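Local coordinates for fucolectin-related protein (Streptococcus pneumoniae, PDB 2WMF), which probably hydrolyses host blood-group carbohydrate antigens as the catalytic module of a family 98 glycoside hydrolase, at residues A[53-58]-A[502-507]; A[61-66]-A[111-116]; A[230-235]-A[379-384]; A[281-286]-A[314-319]. One frame throughout, in Å; residues are numbered along the deposited sequence.

Contact 1 of 4, residues A[53-58]-A[502-507]; sequences LWWGNT and KSWKKE
Trp54 lies against Trp504 and, with Trp55, forms an aromatic cluster between the loop that follows the first strand of an eight-stranded parallel β/α barrel and the turn leading into helix 506-517. With CG anti to the backbone N (chi1 -165°), the torsion beyond Trp54 CB brings the indole against Trp504. CG comes within 4.0 Å of Trp504 CE3, and the next atom, Trp54 CD1, makes the tightest ring contact, 3.4 Å from Trp504 CZ3. Trp54 NE1 is 3.5 Å from Trp504 CE3, which lies over one face of the Trp54 indole, yet its N-H is used elsewhere: Glu508 OE1 accepts it, and that oxygen also receives the backbone N-H of Trp504, tying the two residues to one carboxylate. Farther out, the benzo part leaves the Trp504 ring for its backbone. Trp54 CE2 approaches Trp504 CA at 4.0 Å, and Trp54 CH2 lies 3.5 Å from Trp504 O.

The planes of the Trp54 five-membered and Trp504 six-membered rings meet at 52°, an oblique meeting of the two rings. Trp55 also approaches Trp504 obliquely, its CH2 4.1 Å from Trp504 CH2. Broad indoles suit this place because they cover several neighbours. At the rim of the Trp54 ring, Lys505 O lies near the ring plane, 3.5 Å from Trp54 CZ2.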
# COMPACT_ATOMS: atom_id res chain seq x y z
N LEU A 53 -8.68 -16.41 18.44
CA LEU A 53 -7.77 -15.51 17.64
C LEU A 53 -6.27 -15.77 17.86
O LEU A 53 -5.83 -16.10 18.97
CB LEU A 53 -8.07 -14.01 17.89
CG LEU A 53 -9.48 -13.49 17.56
CD1 LEU A 53 -9.61 -12.07 18.10
CD2 LEU A 53 -9.77 -13.54 16.06
N TRP A 54 -5.51 -15.65 16.79
CA TRP A 54 -4.06 -15.89 16.76
C TRP A 54 -3.31 -14.64 17.24
O TRP A 54 -3.88 -13.55 17.37
CB TRP A 54 -3.67 -16.32 15.35
CG TRP A 54 -2.30 -16.93 15.22
CD1 TRP A 54 -1.28 -16.50 14.42
CD2 TRP A 54 -1.81 -18.09 15.90
NE1 TRP A 54 -0.18 -17.33 14.54
CE2 TRP A 54 -0.47 -18.31 15.45
CE3 TRP A 54 -2.35 -18.97 16.84
CZ2 TRP A 54 0.31 -19.36 15.91
CZ3 TRP A 54 -1.56 -20.02 17.30
CH2 TRP A 54 -0.24 -20.19 16.85
N TRP A 55 -2.03 -14.80 17.54
CA TRP A 55 -1.12 -13.68 17.90
C TRP A 55 -1.49 -12.96 19.20
O TRP A 55 -1.03 -11.86 19.47
CB TRP A 55 -0.99 -12.71 16.69
CG TRP A 55 -0.04 -13.22 15.64
CD1 TRP A 55 1.19 -13.77 15.87
CD2 TRP A 55 -0.27 -13.32 14.23
NE1 TRP A 55 1.77 -14.13 14.68
CE2 TRP A 55 0.87 -13.90 13.67
CE3 TRP A 55 -1.33 -12.96 13.39
CZ2 TRP A 55 1.00 -14.09 12.30
CZ3 TRP A 55 -1.21 -13.19 12.03
CH2 TRP A 55 -0.05 -13.73 11.51
N GLY A 56 -2.28 -13.63 20.04
CA GLY A 56 -2.61 -13.08 21.35
C GLY A 56 -3.53 -11.88 21.34
O GLY A 56 -3.65 -11.18 22.34
N ASN A 57 -4.17 -11.63 20.20
CA ASN A 57 -4.97 -10.44 20.05
C ASN A 57 -6.44 -10.68 20.39
O ASN A 57 -6.93 -11.82 20.44
CB ASN A 57 -4.81 -9.93 18.60
CG ASN A 57 -3.40 -9.41 18.31
OD1 ASN A 57 -2.71 -8.96 19.23
ND2 ASN A 57 -2.99 -9.40 17.03
N THR A 58 -7.14 -9.57 20.62
CA THR A 58 -8.61 -9.56 20.78
C THR A 58 -9.25 -8.53 19.83
O THR A 58 -8.60 -7.60 19.42
CB THR A 58 -9.03 -9.23 22.24
OG1 THR A 58 -8.65 -7.88 22.63
CG2 THR A 58 -8.44 -10.24 23.19
N LYS A 502 6.97 -23.22 10.66
CA LYS A 502 6.29 -23.09 11.94
C LYS A 502 5.27 -21.94 11.98
O LYS A 502 4.81 -21.55 13.07
CB LYS A 502 7.31 -22.91 13.06
CG LYS A 502 8.39 -23.97 13.13
CD LYS A 502 7.83 -25.34 13.26
CE LYS A 502 8.96 -26.38 13.46
NZ LYS A 502 8.32 -27.73 13.29
N SER A 503 4.93 -21.40 10.80
CA SER A 503 3.78 -20.49 10.69
C SER A 503 2.56 -21.18 11.31
O SER A 503 2.35 -22.39 11.12
CB SER A 503 3.44 -20.16 9.23
OG SER A 503 4.44 -19.44 8.57
N TRP A 504 1.77 -20.44 12.09
CA TRP A 504 0.55 -20.96 12.70
C TRP A 504 0.85 -21.99 13.83
O TRP A 504 -0.08 -22.63 14.32
CB TRP A 504 -0.48 -21.52 11.70
CG TRP A 504 -0.78 -20.62 10.55
CD1 TRP A 504 -0.53 -20.88 9.24
CD2 TRP A 504 -1.34 -19.30 10.59
NE1 TRP A 504 -0.91 -19.83 8.47
CE2 TRP A 504 -1.40 -18.83 9.26
CE3 TRP A 504 -1.81 -18.47 11.61
CZ2 TRP A 504 -1.91 -17.56 8.92
CZ3 TRP A 504 -2.34 -17.22 11.27
CH2 TRP A 504 -2.37 -16.78 9.95
N LYS A 505 2.11 -22.08 14.27
CA LYS A 505 2.53 -22.97 15.36
C LYS A 505 3.20 -22.21 16.51
O LYS A 505 3.39 -20.99 16.43
CB LYS A 505 3.46 -24.07 14.79
CG LYS A 505 2.83 -24.91 13.69
CD LYS A 505 3.75 -26.02 13.22
CE LYS A 505 3.06 -27.04 12.30
NZ LYS A 505 2.40 -26.48 11.06
N LYS A 506 3.56 -22.91 17.59
CA LYS A 506 4.07 -22.28 18.81
C LYS A 506 5.30 -21.39 18.60
O LYS A 506 5.44 -20.35 19.25
CB LYS A 506 4.39 -23.38 19.88
CG LYS A 506 5.53 -24.32 19.51
CD LYS A 506 5.82 -25.35 20.63
CE LYS A 506 7.23 -25.91 20.49
NZ LYS A 506 7.25 -27.36 20.72
N GLU A 507 6.18 -21.77 17.68
CA GLU A 507 7.38 -20.97 17.42
C GLU A 507 7.00 -19.57 16.93
O GLU A 507 7.67 -18.60 17.28
CB GLU A 507 8.32 -21.64 16.40
CG GLU A 507 8.98 -22.92 16.93
CD GLU A 507 8.16 -24.19 16.77
OE1 GLU A 507 6.94 -24.19 16.35
OE2 GLU A 507 8.77 -25.26 17.08

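Contact 2 of 4, residues A[61-66]-A[111-116]; sequences GAWEAI and LNIPVF
Trp63 spreads one face of its indole over Ile113 and Pro114, and these three residues carry almost all the surface buried here. Trp63 contributes the largest share. Its CG stands anti to the backbone N (chi1 -164°), which carries the ring away from helix 59-64 and across to the 111-116 segment. The two partners divide the indole between them. Ile113 takes the five-membered ring: its CG1 sits 4.0 Å from that ring's centroid, 25° off the normal, a CH-pi contact. The ethyl branch continues back toward the helix, where Ile113 CD1 meets Trp63 CB at 3.8 Å, while the CG2 methyl lies above the CE3 side of the same face.

Pro114 takes the six-membered ring, its CD 3.9 Å from the centroid and also over the face. Its CG adds a second touch, 3.6 Å from Trp63 CH2. The CD methylene, bonded to the ring nitrogen, is somewhat polarised, so its C-H groups suit an electron-rich indole. A branched aliphatic followed by a proline thus offers a continuous hydrocarbon surface to a large flat ring. At the polar rim a water links Trp63 NE1 and Asn112 O, both bonds weak at 3.3 Å, and Lys71 adds a cation-pi contact to the indole.

Asn112 ends helix 95-111 in a Schellman motif, and strand 115-121 of the barrel begins just beyond Pro114. The tryptophan therefore fastens helix 59-64 to this helix-to-strand turn, while Ile113 also packs on Ile76 of strand 74-79 and on Leu59.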
# COMPACT_ATOMS: atom_id res chain seq x y z
N GLY A 61 -9.19 -5.16 21.60
CA GLY A 61 -7.84 -4.61 21.55
C GLY A 61 -7.47 -4.05 20.18
O GLY A 61 -6.76 -3.04 20.09
N ALA A 62 -7.93 -4.72 19.14
CA ALA A 62 -7.68 -4.27 17.76
C ALA A 62 -8.29 -2.88 17.56
O ALA A 62 -7.67 -2.00 16.97
CB ALA A 62 -8.26 -5.25 16.75
N TRP A 63 -9.55 -2.70 17.99
CA TRP A 63 -10.19 -1.39 17.78
C TRP A 63 -9.58 -0.34 18.71
O TRP A 63 -9.39 0.82 18.33
CB TRP A 63 -11.70 -1.53 17.93
CG TRP A 63 -12.49 -0.40 17.38
CD1 TRP A 63 -13.41 0.34 18.05
CD2 TRP A 63 -12.52 0.07 16.03
NE1 TRP A 63 -13.99 1.26 17.21
CE2 TRP A 63 -13.45 1.12 15.96
CE3 TRP A 63 -11.83 -0.29 14.86
CZ2 TRP A 63 -13.71 1.83 14.78
CZ3 TRP A 63 -12.07 0.42 13.70
CH2 TRP A 63 -13.00 1.47 13.66
N GLU A 64 -9.20 -0.75 19.92
CA GLU A 64 -8.44 0.16 20.81
C GLU A 64 -7.14 0.66 20.19
O GLU A 64 -6.71 1.78 20.47
CB GLU A 64 -8.18 -0.48 22.18
CG GLU A 64 -9.48 -0.58 22.98
CD GLU A 64 -9.37 -1.34 24.28
OE1 GLU A 64 -8.30 -1.96 24.53
OE2 GLU A 64 -10.37 -1.32 25.07
N ALA A 65 -6.54 -0.15 19.33
CA ALA A 65 -5.27 0.19 18.68
C ALA A 65 -5.40 1.31 17.63
O ALA A 65 -4.42 1.93 17.24
CB ALA A 65 -4.66 -1.07 18.02
N ILE A 66 -6.63 1.53 17.15
CA ILE A 66 -6.87 2.47 16.05
C ILE A 66 -7.08 3.86 16.67
O ILE A 66 -8.04 4.05 17.49
CB ILE A 66 -8.10 2.10 15.21
CG1 ILE A 66 -8.07 0.64 14.72
CG2 ILE A 66 -8.27 3.11 14.07
CD1 ILE A 66 -6.83 0.19 13.93
N LEU A 111 -19.80 -4.31 20.19
CA LEU A 111 -18.83 -3.23 20.35
C LEU A 111 -18.86 -2.12 19.28
O LEU A 111 -18.08 -1.15 19.34
CB LEU A 111 -17.41 -3.83 20.42
CG LEU A 111 -17.11 -4.80 21.59
CD1 LEU A 111 -15.73 -5.47 21.45
CD2 LEU A 111 -17.22 -4.07 22.93
N ASN A 112 -19.79 -2.24 18.35
CA ASN A 112 -19.91 -1.33 17.20
C ASN A 112 -18.63 -1.16 16.38
O ASN A 112 -18.30 -0.07 15.91
CB ASN A 112 -20.54 0.03 17.55
CG ASN A 112 -21.94 0.08 17.07
OD1 ASN A 112 -22.19 0.24 15.86
ND2 ASN A 112 -22.87 -0.17 17.98
N ILE A 113 -17.97 -2.27 16.17
CA ILE A 113 -16.69 -2.26 15.41
C ILE A 113 -16.96 -2.66 13.96
O ILE A 113 -17.46 -3.76 13.74
CB ILE A 113 -15.71 -3.28 15.99
CG1 ILE A 113 -15.34 -2.89 17.43
CG2 ILE A 113 -14.41 -3.39 15.07
CD1 ILE A 113 -14.58 -3.98 18.16
N PRO A 114 -16.60 -1.81 12.98
CA PRO A 114 -16.82 -2.17 11.55
C PRO A 114 -15.88 -3.31 11.12
O PRO A 114 -14.68 -3.24 11.38
CB PRO A 114 -16.52 -0.87 10.79
CG PRO A 114 -15.61 -0.10 11.66
CD PRO A 114 -15.99 -0.47 13.11
N VAL A 115 -16.44 -4.34 10.50
CA VAL A 115 -15.67 -5.47 10.06
C VAL A 115 -15.92 -5.89 8.62
O VAL A 115 -16.99 -5.65 8.05
CB VAL A 115 -15.87 -6.69 11.01
CG1 VAL A 115 -15.42 -6.36 12.46
CG2 VAL A 115 -17.34 -7.20 10.96
N PHE A 116 -14.89 -6.53 8.04
CA PHE A 116 -14.97 -7.25 6.76
C PHE A 116 -14.52 -8.70 6.99
O PHE A 116 -13.57 -8.91 7.71
CB PHE A 116 -13.98 -6.62 5.75
CG PHE A 116 -14.41 -5.27 5.22
CD1 PHE A 116 -14.94 -5.16 3.95
CD2 PHE A 116 -14.23 -4.13 5.98
CE1 PHE A 116 -15.32 -3.91 3.44
CE2 PHE A 116 -14.62 -2.85 5.48
CZ PHE A 116 -15.18 -2.77 4.22
O HOH W 1 -17.06 2.25 17.94

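Contact 3 of 4, residues A[230-235]-A[379-384]; sequences WLSGLC and EKIDKE
Ile381, just ahead of helix 383-389, points its side chain at the turn 230-235 and meets Ser232 and Leu234 there. The isoleucine and the leucine reach toward each other tip to tip: Ile381 CD1 lies 4.2 Å from Leu234 CD1, an ordinary van der Waals approach of two methyl groups. Ser232 meets the same ethyl branch farther back. Its CB is 4.0 Å from both Ile381 CG1 and Ile381 CD1, and its OG lies 3.9 Å from Ile381 CG1. Placing CG1 anti to the carbonyl carbon (chi1 -54°) directs the root of this branch, and the next torsion (chi2 -60°) sets CD1 where it touches both partners.

No hydrogen bond crosses the contact. The serine hydroxyl, although buried and facing hydrocarbon, bonds back to Gly228 O in the last turn of helix 219-231. Serine is small enough for Ile381 to pack against its CB, and its hydroxyl is already paired. Leu234 suits its place as well, since besides Ile381 it touches Met191 of helix 184-192 and Phe197 and Gln201 of helix 194-203, so its branched end fills a junction of several elements.

The local backbone brings Ser232 and Leu234 to the same partner. Gly233, with positive phi (82°), lies between them and reverses the chain, its N bonding Trp230 O at 3.1 Å. This is a Schellman motif, a common way for a helix to end; strand 237-243 of the barrel follows. The arrangement is thus a Schellman-ended barrel helix with the 379-384 segment packed on its end.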
# COMPACT_ATOMS: atom_id res chain seq x y z
N TRP A 230 -9.69 1.00 -12.28
CA TRP A 230 -10.33 2.13 -11.59
C TRP A 230 -10.55 3.25 -12.62
O TRP A 230 -11.64 3.79 -12.73
CB TRP A 230 -9.42 2.60 -10.45
CG TRP A 230 -9.82 3.87 -9.79
CD1 TRP A 230 -11.00 4.13 -9.12
CD2 TRP A 230 -9.04 5.06 -9.72
NE1 TRP A 230 -10.98 5.44 -8.65
CE2 TRP A 230 -9.77 6.00 -8.98
CE3 TRP A 230 -7.74 5.40 -10.16
CZ2 TRP A 230 -9.25 7.27 -8.70
CZ3 TRP A 230 -7.26 6.67 -9.89
CH2 TRP A 230 -8.00 7.57 -9.16
N LEU A 231 -9.51 3.58 -13.39
CA LEU A 231 -9.60 4.66 -14.40
C LEU A 231 -10.62 4.31 -15.49
O LEU A 231 -11.20 5.20 -16.13
CB LEU A 231 -8.23 4.91 -15.01
CG LEU A 231 -7.24 5.59 -14.07
CD1 LEU A 231 -5.73 5.57 -14.52
CD2 LEU A 231 -7.68 7.05 -13.79
N SER A 232 -10.81 3.01 -15.74
CA SER A 232 -11.75 2.51 -16.75
C SER A 232 -13.20 2.39 -16.27
O SER A 232 -14.07 1.97 -17.05
CB SER A 232 -11.27 1.13 -17.25
OG SER A 232 -9.98 1.17 -17.86
N GLY A 233 -13.44 2.70 -15.00
CA GLY A 233 -14.78 2.66 -14.42
C GLY A 233 -15.25 1.30 -13.98
O GLY A 233 -16.45 1.10 -13.73
N LEU A 234 -14.35 0.33 -13.87
CA LEU A 234 -14.72 -1.03 -13.45
C LEU A 234 -14.75 -1.25 -11.93
O LEU A 234 -15.32 -2.22 -11.47
CB LEU A 234 -13.77 -2.03 -14.13
CG LEU A 234 -13.83 -2.07 -15.66
CD1 LEU A 234 -12.73 -2.96 -16.26
CD2 LEU A 234 -15.23 -2.50 -16.17
N CYS A 235 -14.14 -0.34 -11.15
CA CYS A 235 -14.22 -0.37 -9.69
C CYS A 235 -14.08 1.09 -9.22
O CYS A 235 -13.35 1.89 -9.81
CB CYS A 235 -13.14 -1.29 -9.09
SG CYS A 235 -11.41 -0.87 -9.53
N GLU A 379 -7.99 -5.26 -22.36
CA GLU A 379 -8.49 -5.50 -23.71
C GLU A 379 -10.00 -5.41 -23.88
O GLU A 379 -10.47 -5.17 -24.99
CB GLU A 379 -8.02 -6.89 -24.19
CG GLU A 379 -8.64 -8.05 -23.46
CD GLU A 379 -7.80 -9.31 -23.54
OE1 GLU A 379 -8.13 -10.13 -24.44
OE2 GLU A 379 -6.86 -9.46 -22.74
N LYS A 380 -10.74 -5.62 -22.79
CA LYS A 380 -12.21 -5.61 -22.84
C LYS A 380 -12.80 -4.19 -22.93
O LYS A 380 -14.00 -4.01 -23.23
CB LYS A 380 -12.77 -6.37 -21.64
CG LYS A 380 -12.62 -7.87 -21.74
CD LYS A 380 -13.59 -8.48 -22.80
CE LYS A 380 -13.46 -9.98 -22.98
NZ LYS A 380 -12.12 -10.37 -23.52
N ILE A 381 -11.96 -3.18 -22.69
CA ILE A 381 -12.30 -1.77 -22.93
C ILE A 381 -12.00 -1.44 -24.41
O ILE A 381 -10.86 -1.56 -24.87
CB ILE A 381 -11.50 -0.81 -22.00
CG1 ILE A 381 -11.68 -1.19 -20.51
CG2 ILE A 381 -11.92 0.65 -22.26
CD1 ILE A 381 -13.13 -1.16 -19.98
N ASP A 382 -13.00 -1.02 -25.16
CA ASP A 382 -12.78 -0.61 -26.55
C ASP A 382 -11.92 0.63 -26.71
O ASP A 382 -11.89 1.51 -25.85
CB ASP A 382 -14.12 -0.35 -27.28
CG ASP A 382 -15.03 -1.55 -27.33
OD1 ASP A 382 -14.62 -2.69 -26.96
OD2 ASP A 382 -16.20 -1.33 -27.72
N LYS A 383 -11.22 0.72 -27.84
CA LYS A 383 -10.36 1.86 -28.08
C LYS A 383 -11.15 3.17 -28.07
O LYS A 383 -10.68 4.18 -27.55
CB LYS A 383 -9.58 1.70 -29.37
CG LYS A 383 -8.25 2.50 -29.38
CD LYS A 383 -7.38 2.13 -30.59
CE LYS A 383 -6.04 2.89 -30.64
NZ LYS A 383 -5.09 2.25 -31.66
N GLU A 384 -12.37 3.14 -28.62
CA GLU A 384 -13.24 4.32 -28.63
C GLU A 384 -13.52 4.81 -27.22
O GLU A 384 -13.57 6.03 -26.95
CB GLU A 384 -14.58 4.01 -29.30
CG GLU A 384 -14.76 4.63 -30.66
CD GLU A 384 -14.09 3.89 -31.83
OE1 GLU A 384 -13.87 4.56 -32.89
OE2 GLU A 384 -13.81 2.66 -31.75

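Contact 4 of 4, residues A[281-286]-A[314-319]; sequences NVYTGG and IPFFRH
Tyr283 receives Phe316 and His319 on the same face of its ring, the three forming a buried aromatic cluster between two helices. Two ring contacts dominate. Phe316 comes in edge-to-face with its plane at 90° to the tyrosine, centroids 5.7 Å apart. His319, one turn along helix 307-322, makes an offset edge-to-face contact at 62°, its CD2 4.0 Å from Tyr283 CZ. Both side chains have CG anti to the backbone N, a torsion that sends the rings off the helix on the same flank. One apolar contact adds to these: the edge carbon Phe316 CE2 meets Tyr283 CB at 3.8 Å, and that CB lies in the plane of the phenyl ring.

Polar atoms are served outside the pair. Tyr283 OH bonds Asn323 O, and His319 NE2 is hydrogen-bonded to Tyr432 OH of strand 430-434. Tyrosine and histidine thus pack by their rings while their heteroatoms anchor to other parts of the chain.

Tyr283 lies near the end of its helix, whose Schellman motif has Gly286 as C-prime residue. The arrangement is aromatic helix-helix packing at the last strand of the β/α barrel, strand 289-293, which lies between the two helices in sequence.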
# COMPACT_ATOMS: atom_id res chain seq x y z
N ASN A 281 3.04 4.82 -3.20
CA ASN A 281 2.82 4.40 -4.57
C ASN A 281 1.33 4.29 -4.89
O ASN A 281 0.92 4.55 -6.03
CB ASN A 281 3.47 3.03 -4.80
CG ASN A 281 5.00 3.10 -4.93
OD1 ASN A 281 5.62 4.17 -4.85
ND2 ASN A 281 5.60 1.92 -5.07
N VAL A 282 0.58 3.84 -3.90
CA VAL A 282 -0.89 3.64 -4.04
C VAL A 282 -1.57 5.02 -3.99
O VAL A 282 -2.31 5.40 -4.94
CB VAL A 282 -1.41 2.67 -2.97
CG1 VAL A 282 -2.94 2.68 -2.93
CG2 VAL A 282 -0.84 1.22 -3.25
N TYR A 283 -1.30 5.74 -2.92
CA TYR A 283 -1.85 7.10 -2.69
C TYR A 283 -1.68 8.01 -3.92
O TYR A 283 -2.66 8.59 -4.45
CB TYR A 283 -1.19 7.71 -1.45
CG TYR A 283 -1.51 9.16 -1.26
CD1 TYR A 283 -2.63 9.54 -0.53
CD2 TYR A 283 -0.66 10.15 -1.72
CE1 TYR A 283 -2.92 10.89 -0.34
CE2 TYR A 283 -0.95 11.51 -1.52
CZ TYR A 283 -2.08 11.87 -0.82
OH TYR A 283 -2.37 13.25 -0.66
N THR A 284 -0.44 8.15 -4.39
CA THR A 284 -0.16 9.07 -5.51
C THR A 284 -0.74 8.60 -6.83
O THR A 284 -0.81 9.37 -7.78
CB THR A 284 1.36 9.36 -5.68
OG1 THR A 284 2.07 8.14 -5.95
CG2 THR A 284 1.93 10.04 -4.41
N GLY A 285 -1.09 7.30 -6.91
CA GLY A 285 -1.78 6.68 -8.05
C GLY A 285 -3.29 6.74 -7.97
O GLY A 285 -3.98 6.17 -8.80
N GLY A 286 -3.80 7.44 -6.97
CA GLY A 286 -5.24 7.53 -6.76
C GLY A 286 -5.91 6.46 -5.90
O GLY A 286 -7.14 6.43 -5.73
N ILE A 314 0.48 4.29 10.37
CA ILE A 314 -0.40 5.37 10.85
C ILE A 314 0.03 6.77 10.36
O ILE A 314 -0.81 7.52 9.89
CB ILE A 314 -0.63 5.28 12.39
CG1 ILE A 314 -1.50 4.05 12.67
CG2 ILE A 314 -1.23 6.60 12.95
CD1 ILE A 314 -2.96 4.19 12.17
N PRO A 315 1.33 7.11 10.43
CA PRO A 315 1.68 8.47 9.97
C PRO A 315 1.34 8.70 8.49
O PRO A 315 0.83 9.78 8.14
CB PRO A 315 3.18 8.57 10.27
CG PRO A 315 3.35 7.67 11.45
CD PRO A 315 2.47 6.48 11.13
N PHE A 316 1.54 7.69 7.64
CA PHE A 316 1.24 7.88 6.23
C PHE A 316 -0.27 7.88 6.01
O PHE A 316 -0.76 8.70 5.24
CB PHE A 316 1.96 6.96 5.28
CG PHE A 316 1.90 7.47 3.90
CD1 PHE A 316 2.80 8.45 3.47
CD2 PHE A 316 0.87 7.08 3.07
CE1 PHE A 316 2.65 9.04 2.21
CE2 PHE A 316 0.75 7.65 1.77
CZ PHE A 316 1.64 8.62 1.36
N PHE A 317 -1.00 7.03 6.71
CA PHE A 317 -2.45 7.02 6.56
C PHE A 317 -3.06 8.37 7.02
O PHE A 317 -4.01 8.89 6.36
CB PHE A 317 -3.10 5.86 7.28
CG PHE A 317 -4.55 5.68 6.92
CD1 PHE A 317 -4.92 5.26 5.65
CD2 PHE A 317 -5.54 5.99 7.83
CE1 PHE A 317 -6.22 5.13 5.30
CE2 PHE A 317 -6.88 5.86 7.48
CZ PHE A 317 -7.22 5.44 6.20
N ARG A 318 -2.51 8.95 8.10
CA ARG A 318 -2.92 10.29 8.54
C ARG A 318 -2.67 11.32 7.43
O ARG A 318 -3.50 12.21 7.18
CB ARG A 318 -2.24 10.71 9.85
CG ARG A 318 -2.80 10.03 11.07
CD ARG A 318 -2.07 10.43 12.34
NE ARG A 318 -2.87 10.08 13.51
CZ ARG A 318 -2.38 9.70 14.66
NH1 ARG A 318 -1.08 9.60 14.85
NH2 ARG A 318 -3.21 9.41 15.64
N HIS A 319 -1.52 11.23 6.75
CA HIS A 319 -1.27 12.08 5.59
C HIS A 319 -2.40 11.95 4.57
O HIS A 319 -2.89 12.98 4.03
CB HIS A 319 0.08 11.78 4.91
CG HIS A 319 0.35 12.66 3.74
ND1 HIS A 319 0.77 13.97 3.86
CD2 HIS A 319 0.23 12.42 2.41
CE1 HIS A 319 0.94 14.48 2.65
NE2 HIS A 319 0.56 13.58 1.76

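How the contacts relate
Contact 1 closes the longest loop, and the other three nest inside it; contact 4 also nests within contact 3, while contact 2 closes before either opens. All involve the eight-stranded β/α barrel. Contacts 1 and 2 adjoin in sequence, their centres about 19 Å apart, where Thr58 caps the helix carrying Trp63. Contacts 1 and 3 lie on opposite sides of the chain's centre, about 42 Å between centres, and each brings a later part of the chain back to the barrel. Contact 4 is the most central; it touches contact 3, where Trp230 packs on Gly285 and Gly286. Together they join barrel helices and turns to one another and to the C-terminal region.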